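Local coordinates for aminoglycoside N(3)-acetyltransferase, AAC(3)-IVa (Escherichia coli, PDB 6MN3), which transfers the acetyl group of acetyl-CoA to the 3-amino group of 2-deoxystreptamine aminoglycosides, probably including gentamicin and apramycin, and so makes them ineffective as antibiotics, at residues G57-M62 and P111-I116; V61-S66 and V86-F91; S100-A105 and P120-P125; R134-D139 and R222-V227. One frame throughout, in Å; residues are numbered along the deposited sequence.

Interaction 1 (G57-M62 and P111-I116); sequences GGTLVM and PQAEQI
With chi1 at -60°, Thr59 sets its two branches to different tasks against residues 111-116: OG1 lies beside its own backbone N and meets the start of the helix, while CG2, anti to that N, lies against the first residues of the helix and Ile116 CD1. The amide of Gln112, the N-cap residue of helix 113-117, donates to Thr59 OG1 over 2.8 Å between N and OG1, with a moderately bent N-H...O angle of 144°. Gln112 CB approaches the same oxygen to 3.2 Å, the two side chains crossing at about a right angle. Before the cap, Pro111 rests its ring on the entering turn, its CD 3.2 Å from Gly58 O and its CG 3.5 Å from Gly57 O. Two residues further along the strand the contact becomes apolar. Val61 and Ile116 meet tip to tip, with Val61 CG2 3.7 Å from Ile116 CD1 and Val61 CG1 3.9 Å from Ile116 CG2. Thr59 CG2 reaches Ile116 CD1 at 4.1 Å, so Ile116 CD1 touches both Thr59 and Val61. The backbones of Thr59 and Val61 pair with strand 26-31. The arrangement is that of a short helix packed on one face of a mixed beta-sheet, with a threonine of an inner strand accepting the N-cap amide.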
loop_
_atom_site.group_PDB
_atom_site.type_symbol
_atom_site.label_atom_id
_atom_site.label_comp_id
_atom_site.label_asym_id
_atom_site.label_seq_id
_atom_site.Cartn_x
_atom_site.Cartn_y
_atom_site.Cartn_z
ATOM N N GLY A 57 -19.535 -8.549 2.010
ATOM C CA GLY A 57 -19.241 -7.861 3.249
ATOM C C GLY A 57 -17.844 -7.279 3.290
ATOM O O GLY A 57 -17.557 -6.394 4.101
ATOM N N GLY A 58 -16.966 -7.760 2.410
ATOM C CA GLY A 58 -15.593 -7.309 2.418
ATOM C C GLY A 58 -15.399 -5.976 1.721
ATOM O O GLY A 58 -16.201 -5.546 0.895
ATOM N N THR A 59 -14.299 -5.313 2.068
ATOM C CA THR A 59 -13.941 -4.030 1.480
ATOM C C THR A 59 -12.523 -4.108 0.939
ATOM O O THR A 59 -11.600 -4.501 1.661
ATOM C CB THR A 59 -14.062 -2.898 2.500
ATOM O OG1 THR A 59 -15.414 -2.825 2.967
ATOM C CG2 THR A 59 -13.678 -1.569 1.863
ATOM N N LEU A 60 -12.356 -3.738 -0.327
ATOM C CA LEU A 60 -11.072 -3.787 -1.013
ATOM C C LEU A 60 -10.489 -2.385 -1.101
ATOM O O LEU A 60 -11.171 -1.454 -1.537
ATOM C CB LEU A 60 -11.233 -4.379 -2.413
ATOM C CG LEU A 60 -10.027 -4.310 -3.344
ATOM C CD1 LEU A 60 -8.877 -5.134 -2.785
ATOM C CD2 LEU A 60 -10.417 -4.787 -4.737
ATOM N N VAL A 61 -9.230 -2.235 -0.689
ATOM C CA VAL A 61 -8.561 -0.941 -0.666
ATOM C C VAL A 61 -7.264 -1.037 -1.456
ATOM O O VAL A 61 -6.550 -2.042 -1.380
ATOM C CB VAL A 61 -8.280 -0.464 0.775
ATOM C CG1 VAL A 61 -7.905 1.006 0.774
ATOM C CG2 VAL A 61 -9.488 -0.710 1.667
ATOM N N MET A 62 -6.958 0.014 -2.211
ATOM C CA MET A 62 -5.739 0.101 -3.000
ATOM C C MET A 62 -5.188 1.516 -2.937
ATOM O O MET A 62 -5.953 2.481 -2.828
ATOM C CB MET A 62 -5.978 -0.273 -4.470
ATOM C CG MET A 62 -6.360 -1.715 -4.697
ATOM S SD MET A 62 -6.445 -2.065 -6.456
ATOM C CE MET A 62 -7.427 -3.560 -6.455
ATOM N N PRO A 111 -18.458 -2.206 2.025
ATOM C CA PRO A 111 -19.227 -1.554 3.099
ATOM C C PRO A 111 -18.390 -0.662 3.998
ATOM O O PRO A 111 -18.965 0.095 4.788
ATOM C CB PRO A 111 -19.813 -2.737 3.886
ATOM C CG PRO A 111 -19.689 -3.923 2.976
ATOM C CD PRO A 111 -18.472 -3.673 2.146
ATOM N N GLN A 112 -17.062 -0.721 3.903
ATOM C CA GLN A 112 -16.174 0.061 4.751
ATOM C C GLN A 112 -15.412 1.131 3.977
ATOM O O GLN A 112 -14.523 1.775 4.546
ATOM C CB GLN A 112 -15.190 -0.864 5.469
ATOM C CG GLN A 112 -14.849 -0.438 6.876
ATOM C CD GLN A 112 -15.915 -0.832 7.874
ATOM O OE1 GLN A 112 -16.319 -1.992 7.940
ATOM N NE2 GLN A 112 -16.377 0.136 8.660
ATOM N N ALA A 113 -15.741 1.337 2.699
ATOM C CA ALA A 113 -14.972 2.254 1.860
ATOM C C ALA A 113 -15.051 3.684 2.372
ATOM O O ALA A 113 -14.047 4.407 2.372
ATOM C CB ALA A 113 -15.468 2.179 0.418
ATOM N N GLU A 114 -16.235 4.109 2.806
ATOM C CA GLU A 114 -16.415 5.473 3.289
ATOM C C GLU A 114 -15.520 5.763 4.492
ATOM O O GLU A 114 -14.952 6.854 4.604
ATOM C CB GLU A 114 -17.893 5.708 3.632
ATOM C CG GLU A 114 -18.467 4.846 4.779
ATOM C CD GLU A 114 -18.300 3.336 4.586
ATOM O OE1 GLU A 114 -18.142 2.884 3.432
ATOM O OE2 GLU A 114 -18.294 2.605 5.600
ATOM N N GLN A 115 -15.375 4.797 5.402
ATOM C CA GLN A 115 -14.609 5.042 6.622
ATOM C C GLN A 115 -13.114 5.115 6.335
ATOM O O GLN A 115 -12.390 5.890 6.970
ATOM C CB GLN A 115 -14.912 3.952 7.650
ATOM C CG GLN A 115 -14.590 4.332 9.082
ATOM C CD GLN A 115 -14.388 3.114 9.958
ATOM O OE1 GLN A 115 -15.264 2.253 10.051
ATOM N NE2 GLN A 115 -13.226 3.027 10.595
ATOM N N ILE A 116 -12.638 4.315 5.381
ATOM C CA ILE A 116 -11.225 4.307 5.024
ATOM C C ILE A 116 -10.842 5.518 4.178
ATOM O O ILE A 116 -9.677 5.936 4.191
ATOM C CB ILE A 116 -10.910 2.978 4.313
ATOM C CG1 ILE A 116 -11.116 1.810 5.282
ATOM C CG2 ILE A 116 -9.495 2.954 3.749
ATOM C CD1 ILE A 116 -11.453 0.501 4.604
#

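Interaction 2 (V61-S66 and V86-F91)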
loop_
_atom_site.group_PDB
_atom_site.type_symbol
_atom_site.label_atom_id
_atom_site.label_comp_id
_atom_site.label_asym_id
_atom_site.label_seq_id
_atom_site.Cartn_x
_atom_site.Cartn_y
_atom_site.Cartn_z
ATOM N N VAL A 61 -9.230 -2.235 -0.689
ATOM C CA VAL A 61 -8.561 -0.941 -0.666
ATOM C C VAL A 61 -7.264 -1.037 -1.456
ATOM O O VAL A 61 -6.550 -2.042 -1.380
ATOM C CB VAL A 61 -8.280 -0.464 0.775
ATOM C CG1 VAL A 61 -7.905 1.006 0.774
ATOM C CG2 VAL A 61 -9.488 -0.710 1.667
ATOM N N MET A 62 -6.958 0.014 -2.211
ATOM C CA MET A 62 -5.739 0.101 -3.000
ATOM C C MET A 62 -5.188 1.516 -2.937
ATOM O O MET A 62 -5.953 2.481 -2.828
ATOM C CB MET A 62 -5.978 -0.273 -4.470
ATOM C CG MET A 62 -6.360 -1.715 -4.697
ATOM S SD MET A 62 -6.445 -2.065 -6.456
ATOM C CE MET A 62 -7.427 -3.560 -6.455
ATOM N N PRO A 63 -3.867 1.668 -3.003
ATOM C CA PRO A 63 -3.296 3.010 -3.155
ATOM C C PRO A 63 -3.738 3.620 -4.476
ATOM O O PRO A 63 -4.005 2.916 -5.453
ATOM C CB PRO A 63 -1.783 2.760 -3.126
ATOM C CG PRO A 63 -1.627 1.329 -3.518
ATOM C CD PRO A 63 -2.829 0.624 -2.963
ATOM N N SER A 64 -3.824 4.950 -4.498
ATOM C CA SER A 64 -4.377 5.631 -5.660
ATOM C C SER A 64 -3.919 7.082 -5.740
ATOM O O SER A 64 -4.711 7.965 -6.082
ATOM C CB SER A 64 -5.907 5.564 -5.623
ATOM O OG SER A 64 -6.467 5.859 -6.889
ATOM N N TRP A 65 -2.650 7.342 -5.436
ATOM C CA TRP A 65 -2.136 8.701 -5.473
ATOM C C TRP A 65 -1.497 9.003 -6.828
ATOM O O TRP A 65 -1.214 8.108 -7.628
ATOM C CB TRP A 65 -1.138 8.937 -4.339
ATOM C CG TRP A 65 -0.023 7.946 -4.272
ATOM C CD1 TRP A 65 1.060 7.870 -5.099
ATOM C CD2 TRP A 65 0.131 6.896 -3.311
ATOM N NE1 TRP A 65 1.875 6.832 -4.717
ATOM C CE2 TRP A 65 1.327 6.218 -3.621
ATOM C CE3 TRP A 65 -0.629 6.461 -2.221
ATOM C CZ2 TRP A 65 1.779 5.129 -2.881
ATOM C CZ3 TRP A 65 -0.179 5.380 -1.487
ATOM C CH2 TRP A 65 1.014 4.726 -1.820
ATOM N N SER A 66 -1.264 10.294 -7.074
ATOM C CA SER A 66 -0.819 10.777 -8.377
ATOM C C SER A 66 0.694 10.918 -8.477
ATOM O O SER A 66 1.269 10.641 -9.535
ATOM C CB SER A 66 -1.472 12.127 -8.685
ATOM O OG SER A 66 -2.833 11.969 -9.037
ATOM N N VAL A 86 -1.105 -1.058 -13.106
ATOM C CA VAL A 86 -2.337 -0.923 -13.876
ATOM C C VAL A 86 -3.556 -1.265 -13.028
ATOM O O VAL A 86 -4.639 -0.701 -13.230
ATOM C CB VAL A 86 -2.267 -1.808 -15.134
ATOM C CG1 VAL A 86 -3.406 -1.475 -16.087
ATOM C CG2 VAL A 86 -0.919 -1.645 -15.817
ATOM N N VAL A 87 -3.411 -2.188 -12.075
ATOM C CA VAL A 87 -4.543 -2.582 -11.240
ATOM C C VAL A 87 -5.025 -1.405 -10.401
ATOM O O VAL A 87 -6.231 -1.153 -10.293
ATOM C CB VAL A 87 -4.162 -3.789 -10.363
ATOM C CG1 VAL A 87 -5.304 -4.152 -9.429
ATOM C CG2 VAL A 87 -3.774 -4.975 -11.237
ATOM N N SER A 88 -4.092 -0.661 -9.802
ATOM C CA SER A 88 -4.477 0.498 -9.002
ATOM C C SER A 88 -5.149 1.563 -9.857
ATOM O O SER A 88 -6.146 2.166 -9.441
ATOM C CB SER A 88 -3.254 1.077 -8.294
ATOM O OG SER A 88 -2.907 0.297 -7.165
ATOM N N ASP A 89 -4.615 1.816 -11.053
ATOM C CA ASP A 89 -5.218 2.815 -11.926
ATOM C C ASP A 89 -6.527 2.332 -12.525
ATOM O O ASP A 89 -7.310 3.150 -13.018
ATOM C CB ASP A 89 -4.250 3.205 -13.041
ATOM C CG ASP A 89 -4.641 4.501 -13.719
ATOM O OD1 ASP A 89 -4.854 5.502 -13.003
ATOM O OD2 ASP A 89 -4.739 4.518 -14.964
ATOM N N THR A 90 -6.782 1.031 -12.493
ATOM C CA THR A 90 -8.036 0.500 -13.004
ATOM C C THR A 90 -9.112 0.436 -11.934
ATOM O O THR A 90 -10.295 0.609 -12.243
ATOM C CB THR A 90 -7.820 -0.899 -13.585
ATOM O OG1 THR A 90 -6.578 -0.930 -14.302
ATOM C CG2 THR A 90 -8.966 -1.280 -14.528
ATOM N N PHE A 91 -8.717 0.219 -10.679
ATOM C CA PHE A 91 -9.683 -0.019 -9.612
ATOM C C PHE A 91 -10.558 1.205 -9.355
ATOM O O PHE A 91 -11.780 1.081 -9.211
ATOM C CB PHE A 91 -8.935 -0.436 -8.344
ATOM C CG PHE A 91 -9.810 -0.613 -7.140
ATOM C CD1 PHE A 91 -10.922 -1.434 -7.186
ATOM C CD2 PHE A 91 -9.502 0.026 -5.950
ATOM C CE1 PHE A 91 -11.720 -1.603 -6.072
ATOM C CE2 PHE A 91 -10.292 -0.139 -4.832
ATOM C CZ PHE A 91 -11.402 -0.954 -4.892
#
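Met62 sets its terminal methyl over one face of the Phe91 ring, CE standing 4.2 Å from the ring centroid and 26° off the normal. The sulfur sits more obliquely, SD being 4.4 Å from the same centroid at 43° off the normal, and it also touches Phe91 CB at 3.5 Å. This approach depends on a chain extended beyond CG, which carries SD and CE from the strand across to the helix. CE then ends against Val87 CG1 at 3.7 Å, one helical turn before Phe91, where the two side chains cross at about a right angle. The end of the methionine thus touches two residues one turn apart on helix 86-91. A lesser polar touch lies at Pro63, whose O is 3.3 Å from Ser88 OG; the hydrogen bond there is weak and not settled. Leu50 of helix 42-54 also packs on Met62, and Ala107 and Ala109 of strand 106-109 on Phe91. Strand 61-63 and helix 86-91 approach to 8.2 Å between their axes, with their directions 117° apart. The result is a Met-aromatic contact in the buried layer between a central sheet and a covering helix.

Interaction 3 (S100-A105 and P120-P125)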
loop_
_atom_site.group_PDB
_atom_site.type_symbol
_atom_site.label_atom_id
_atom_site.label_comp_id
_atom_site.label_asym_id
_atom_site.label_seq_id
_atom_site.Cartn_x
_atom_site.Cartn_y
_atom_site.Cartn_z
ATOM N N SER A 100 -10.074 9.072 -2.118
ATOM C CA SER A 100 -9.773 10.210 -1.264
ATOM C C SER A 100 -9.645 11.482 -2.094
ATOM O O SER A 100 -9.316 11.446 -3.282
ATOM C CB SER A 100 -8.489 9.962 -0.473
ATOM O OG SER A 100 -8.571 8.763 0.278
ATOM N N ALA A 101 -9.912 12.614 -1.454
ATOM C CA ALA A 101 -9.901 13.916 -2.124
ATOM C C ALA A 101 -8.635 14.702 -1.803
ATOM O O ALA A 101 -8.686 15.888 -1.480
ATOM C CB ALA A 101 -11.146 14.710 -1.746
ATOM N N HIS A 102 -7.481 14.049 -1.888
ATOM C CA HIS A 102 -6.198 14.700 -1.675
ATOM C C HIS A 102 -5.149 13.960 -2.490
ATOM O O HIS A 102 -5.349 12.796 -2.852
ATOM C CB HIS A 102 -5.821 14.732 -0.185
ATOM C CG HIS A 102 -6.011 13.427 0.523
ATOM N ND1 HIS A 102 -5.095 12.400 0.449
ATOM C CD2 HIS A 102 -7.003 12.989 1.333
ATOM C CE1 HIS A 102 -5.518 11.382 1.178
ATOM N NE2 HIS A 102 -6.673 11.714 1.725
ATOM N N PRO A 103 -4.022 14.611 -2.808
ATOM C CA PRO A 103 -3.043 13.988 -3.717
ATOM C C PRO A 103 -2.433 12.694 -3.205
ATOM O O PRO A 103 -1.755 12.011 -3.982
ATOM C CB PRO A 103 -1.969 15.075 -3.878
ATOM C CG PRO A 103 -2.168 15.994 -2.718
ATOM C CD PRO A 103 -3.638 15.989 -2.459
ATOM N N PHE A 104 -2.639 12.334 -1.940
ATOM C CA PHE A 104 -2.145 11.063 -1.428
ATOM C C PHE A 104 -3.311 10.104 -1.229
ATOM O O PHE A 104 -3.503 9.562 -0.136
ATOM C CB PHE A 104 -1.376 11.277 -0.124
ATOM C CG PHE A 104 -0.518 12.508 -0.130
ATOM C CD1 PHE A 104 0.604 12.580 -0.941
ATOM C CD2 PHE A 104 -0.835 13.596 0.665
ATOM C CE1 PHE A 104 1.396 13.713 -0.954
ATOM C CE2 PHE A 104 -0.047 14.731 0.655
ATOM C CZ PHE A 104 1.069 14.790 -0.154
ATOM N N ALA A 105 -4.079 9.879 -2.289
ATOM C CA ALA A 105 -5.370 9.225 -2.172
ATOM C C ALA A 105 -5.244 7.703 -2.194
ATOM O O ALA A 105 -4.254 7.130 -2.658
ATOM C CB ALA A 105 -6.300 9.675 -3.299
ATOM N N PRO A 120 -9.428 14.066 5.325
ATOM C CA PRO A 120 -8.824 15.086 4.452
ATOM C C PRO A 120 -7.336 14.858 4.226
ATOM O O PRO A 120 -6.824 13.775 4.515
ATOM C CB PRO A 120 -9.085 16.392 5.213
ATOM C CG PRO A 120 -9.153 15.972 6.646
ATOM C CD PRO A 120 -9.795 14.612 6.644
ATOM N N LEU A 121 -6.636 15.872 3.730
ATOM C CA LEU A 121 -5.229 15.719 3.363
ATOM C C LEU A 121 -4.398 15.446 4.612
ATOM O O LEU A 121 -4.374 16.284 5.527
ATOM C CB LEU A 121 -4.722 16.965 2.636
ATOM C CG LEU A 121 -3.441 16.822 1.795
ATOM C CD1 LEU A 121 -3.327 17.945 0.768
ATOM C CD2 LEU A 121 -2.175 16.754 2.640
ATOM N N PRO A 122 -3.705 14.300 4.700
ATOM C CA PRO A 122 -2.830 14.055 5.853
ATOM C C PRO A 122 -1.373 14.376 5.551
ATOM O O PRO A 122 -0.848 13.975 4.508
ATOM C CB PRO A 122 -3.033 12.558 6.131
ATOM C CG PRO A 122 -3.760 11.995 4.891
ATOM C CD PRO A 122 -3.837 13.095 3.866
ATOM N N LEU A 123 -0.709 15.094 6.455
ATOM C CA LEU A 123 0.707 15.422 6.315
ATOM C C LEU A 123 1.465 14.889 7.524
ATOM O O LEU A 123 1.220 15.357 8.650
ATOM C CB LEU A 123 0.916 16.934 6.179
ATOM C CG LEU A 123 0.017 17.688 5.195
ATOM C CD1 LEU A 123 -1.149 18.345 5.923
ATOM C CD2 LEU A 123 0.802 18.715 4.393
ATOM N N PRO A 124 2.389 13.925 7.368
ATOM C CA PRO A 124 2.812 13.213 6.153
ATOM C C PRO A 124 1.696 12.369 5.526
ATOM O O PRO A 124 0.679 12.144 6.181
ATOM C CB PRO A 124 3.958 12.321 6.656
ATOM C CG PRO A 124 4.447 12.993 7.886
ATOM C CD PRO A 124 3.214 13.544 8.526
ATOM N N PRO A 125 1.884 11.921 4.280
ATOM C CA PRO A 125 0.794 11.215 3.583
ATOM C C PRO A 125 0.262 9.992 4.313
ATOM O O PRO A 125 -0.909 9.640 4.123
ATOM C CB PRO A 125 1.437 10.829 2.244
ATOM C CG PRO A 125 2.482 11.864 2.025
ATOM C CD PRO A 125 3.026 12.186 3.385
HETATM O O HOH W 1 -2.494 8.500 2.555
#
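This is a loop-to-loop contact, made by aromatic rings and prolines with no direct hydrogen bond across it, between the connection from strand 98-99 to strand 106-109 and the connection from helix 113-117 to helix 131-137. Two CH-pi contacts carry it. Pro122 CD stands over the centre of the His102 ring, 3.7 Å from the centroid and 12° off the normal. Pro125 CG does the same to Phe104, 3.6 Å from that centroid and 11° off the normal, while Pro103 CG lies against the opposite face, offset toward the rim. Four of the six residues of 120-125 are prolines and have no backbone N-H to give. Both loops belong to the antibiotic N-acetyltransferase family region, the first joining edge strand 98-99 of the central mixed sheet to its antiparallel neighbour. Leu121 touches both aromatic residues: its CD2 meets the edge of Phe104 in the ring plane, 3.5 Å from CE2, and its CG packs on His102 CB at 3.7 Å. Leu121 CD1 also leans on Pro103 CD at 3.8 Å. The His102 ring reaches Pro122 with CG between the backbone N and carbonyl carbon of His102 (chi1 47°). Water 1 adds a polar bridge, donating to Phe104 O over 3.1 Å and to Pro125 O. Cys172 of the two-stranded antiparallel sheet touches Pro103, Phe104 and Leu121, while Tyr185 and Glu187 of its other strand lie against Pro125.

Interaction 4 (R134-D139 and R222-V227)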
loop_
_atom_site.group_PDB
_atom_site.type_symbol
_atom_site.label_atom_id
_atom_site.label_comp_id
_atom_site.label_asym_id
_atom_site.label_seq_id
_atom_site.Cartn_x
_atom_site.Cartn_y
_atom_site.Cartn_z
ATOM N N ARG A 134 -6.628 3.835 8.792
ATOM C CA ARG A 134 -8.001 3.361 8.932
ATOM C C ARG A 134 -8.112 1.871 8.631
ATOM O O ARG A 134 -8.957 1.186 9.214
ATOM C CB ARG A 134 -8.931 4.169 8.027
ATOM C CG ARG A 134 -8.916 5.665 8.312
ATOM C CD ARG A 134 -9.493 5.969 9.689
ATOM N NE ARG A 134 -8.709 6.972 10.406
ATOM C CZ ARG A 134 -9.197 8.119 10.865
ATOM N NH1 ARG A 134 -10.474 8.424 10.674
ATOM N NH2 ARG A 134 -8.406 8.971 11.503
ATOM N N VAL A 135 -7.270 1.354 7.735
ATOM C CA VAL A 135 -7.200 -0.091 7.537
ATOM C C VAL A 135 -6.642 -0.770 8.783
ATOM O O VAL A 135 -7.116 -1.836 9.195
ATOM C CB VAL A 135 -6.360 -0.413 6.286
ATOM C CG1 VAL A 135 -6.018 -1.897 6.231
ATOM C CG2 VAL A 135 -7.095 0.021 5.021
ATOM N N HIS A 136 -5.637 -0.153 9.408
ATOM C CA HIS A 136 -5.026 -0.736 10.598
ATOM C C HIS A 136 -6.015 -0.801 11.756
ATOM O O HIS A 136 -6.062 -1.798 12.486
ATOM C CB HIS A 136 -3.786 0.070 10.988
ATOM C CG HIS A 136 -3.148 -0.374 12.267
ATOM N ND1 HIS A 136 -3.458 0.187 13.487
ATOM C CD2 HIS A 136 -2.210 -1.319 12.515
ATOM C CE1 HIS A 136 -2.742 -0.396 14.433
ATOM N NE2 HIS A 136 -1.977 -1.312 13.869
ATOM N N GLU A 137 -6.822 0.245 11.936
ATOM C CA GLU A 137 -7.776 0.248 13.039
ATOM C C GLU A 137 -8.960 -0.676 12.785
ATOM O O GLU A 137 -9.656 -1.045 13.737
ATOM C CB GLU A 137 -8.255 1.677 13.315
ATOM C CG GLU A 137 -9.625 2.020 12.759
ATOM C CD GLU A 137 -10.088 3.407 13.173
ATOM O OE1 GLU A 137 -9.708 3.860 14.275
ATOM O OE2 GLU A 137 -10.829 4.046 12.397
ATOM N N LEU A 138 -9.199 -1.068 11.534
ATOM C CA LEU A 138 -10.253 -2.015 11.201
ATOM C C LEU A 138 -9.735 -3.444 11.081
ATOM O O LEU A 138 -10.440 -4.304 10.545
ATOM C CB LEU A 138 -10.951 -1.594 9.906
ATOM C CG LEU A 138 -11.943 -0.436 10.046
ATOM C CD1 LEU A 138 -11.975 0.402 8.782
ATOM C CD2 LEU A 138 -13.333 -0.951 10.381
ATOM N N ASP A 139 -8.519 -3.707 11.566
ATOM C CA ASP A 139 -7.926 -5.047 11.567
ATOM C C ASP A 139 -7.786 -5.602 10.151
ATOM O O ASP A 139 -7.997 -6.791 9.903
ATOM C CB ASP A 139 -8.727 -6.005 12.453
ATOM C CG ASP A 139 -7.875 -7.126 13.013
ATOM O OD1 ASP A 139 -6.634 -7.029 12.925
ATOM O OD2 ASP A 139 -8.446 -8.102 13.544
ATOM N N ARG A 222 -1.309 -9.411 8.387
ATOM C CA ARG A 222 -2.249 -8.550 9.090
ATOM C C ARG A 222 -1.631 -7.175 9.309
ATOM O O ARG A 222 -0.469 -7.061 9.711
ATOM C CB ARG A 222 -2.639 -9.171 10.428
ATOM C CG ARG A 222 -3.757 -10.195 10.341
ATOM C CD ARG A 222 -3.897 -10.960 11.648
ATOM N NE ARG A 222 -3.653 -10.108 12.810
ATOM C CZ ARG A 222 -4.601 -9.432 13.450
ATOM N NH1 ARG A 222 -5.861 -9.510 13.044
ATOM N NH2 ARG A 222 -4.289 -8.680 14.496
ATOM N N SER A 223 -2.414 -6.128 9.035
ATOM C CA SER A 223 -1.912 -4.766 9.197
ATOM C C SER A 223 -1.411 -4.521 10.616
ATOM O O SER A 223 -0.395 -3.844 10.814
ATOM C CB SER A 223 -3.000 -3.759 8.833
ATOM O OG SER A 223 -2.604 -2.442 9.173
ATOM N N ARG A 224 -2.108 -5.065 11.615
ATOM C CA ARG A 224 -1.669 -4.891 12.996
ATOM C C ARG A 224 -0.331 -5.576 13.252
ATOM O O ARG A 224 0.479 -5.075 14.040
ATOM C CB ARG A 224 -2.732 -5.422 13.959
ATOM C CG ARG A 224 -4.078 -4.727 13.838
ATOM C CD ARG A 224 -4.309 -3.756 14.982
ATOM N NE ARG A 224 -5.660 -3.200 14.964
ATOM C CZ ARG A 224 -6.720 -3.793 15.505
ATOM N NH1 ARG A 224 -6.593 -4.965 16.111
ATOM N NH2 ARG A 224 -7.911 -3.212 15.441
ATOM N N ASP A 225 -0.079 -6.713 12.599
ATOM C CA ASP A 225 1.210 -7.376 12.761
ATOM C C ASP A 225 2.332 -6.581 12.103
ATOM O O ASP A 225 3.456 -6.557 12.617
ATOM C CB ASP A 225 1.149 -8.792 12.188
ATOM C CG ASP A 225 0.352 -9.739 13.062
ATOM O OD1 ASP A 225 0.263 -9.490 14.285
ATOM O OD2 ASP A 225 -0.184 -10.735 12.529
ATOM N N ILE A 226 2.047 -5.927 10.975
ATOM C CA ILE A 226 3.055 -5.098 10.316
ATOM C C ILE A 226 3.471 -3.949 11.225
ATOM O O ILE A 226 4.662 -3.656 11.383
ATOM C CB ILE A 226 2.522 -4.578 8.969
ATOM C CG1 ILE A 226 2.275 -5.733 8.004
ATOM C CG2 ILE A 226 3.489 -3.573 8.362
ATOM C CD1 ILE A 226 1.550 -5.322 6.752
ATOM N N VAL A 227 2.492 -3.283 11.838
ATOM C CA VAL A 227 2.787 -2.124 12.672
ATOM C C VAL A 227 3.473 -2.555 13.964
ATOM O O VAL A 227 4.489 -1.977 14.366
ATOM C CB VAL A 227 1.500 -1.327 12.950
ATOM C CG1 VAL A 227 1.711 -0.342 14.089
ATOM C CG2 VAL A 227 1.055 -0.602 11.691
HETATM O O HOH W 2 -0.467 -2.726 15.925
HETATM O O HOH W 3 -4.646 -6.123 11.038
#
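His136 O is gripped by two donors that come from opposite faces of its carbonyl plane: Asp139 N of the same helix end and NE of Arg224, the latter 2.9 Å from His136 O. Arg224 bends at chi2 (-104°), which swings its guanidinium back across the end of helix 131-137. From there NH2 donates to Glu137 O at 3.3 Å, with that oxygen near the guanidinium plane but the donor well above the carbonyl plane. One arginine thus binds two successive carbonyls where the helix stops, in a Schellman motif with Asp139, at positive phi, as the C-prime residue. Arg224 CD stands over the His136 ring, 3.9 Å from the centroid and 26° off the normal, and Val227 CG2 touches His136 CD2 at 3.4 Å. The carboxylate of Asp139 lies stacked on the Arg224 guanidinium, their planes 9° apart, but OD1 is over the face, so this long contact is of charges alone, without a hydrogen bond. The carboxylate's closer partner is Arg222, whose NH1 is 2.6 Å from Asp139 OD1 in a salt bridge, while the hydrogen bond from NH1 to OD2 is weak. Arg222 also pairs with Asp225, and water 3 joins Asp139 OD1 to Arg224 N. Where the end of helix 131-137 meets the start of helix 223-236, two arginines and two aspartates would largely balance charge, and Arg224 would also offset the first helix's negative pole.

Interactions 1 and 2 share Val61 and Met62 on strand 59-63 and use its two sides: Val61 faces helix 113-117 in interaction 1, Met62 faces helix 86-91 in interaction 2. Both are buried, and interaction 2 is the more purely apolar. Interactions 3 and 4 are only partly buried, and about 19 Å separates their centres. Interaction 3 joins loops through proline and aromatic rings, whereas interaction 4 joins two helix ends through arginine, aspartate and water. Direct touches tie the set together: Ser64 N probably bonds to Ala105 O between interactions 2 and 3, and Gln112 and Gln115 of interaction 1 pack against Leu138 of interaction 4.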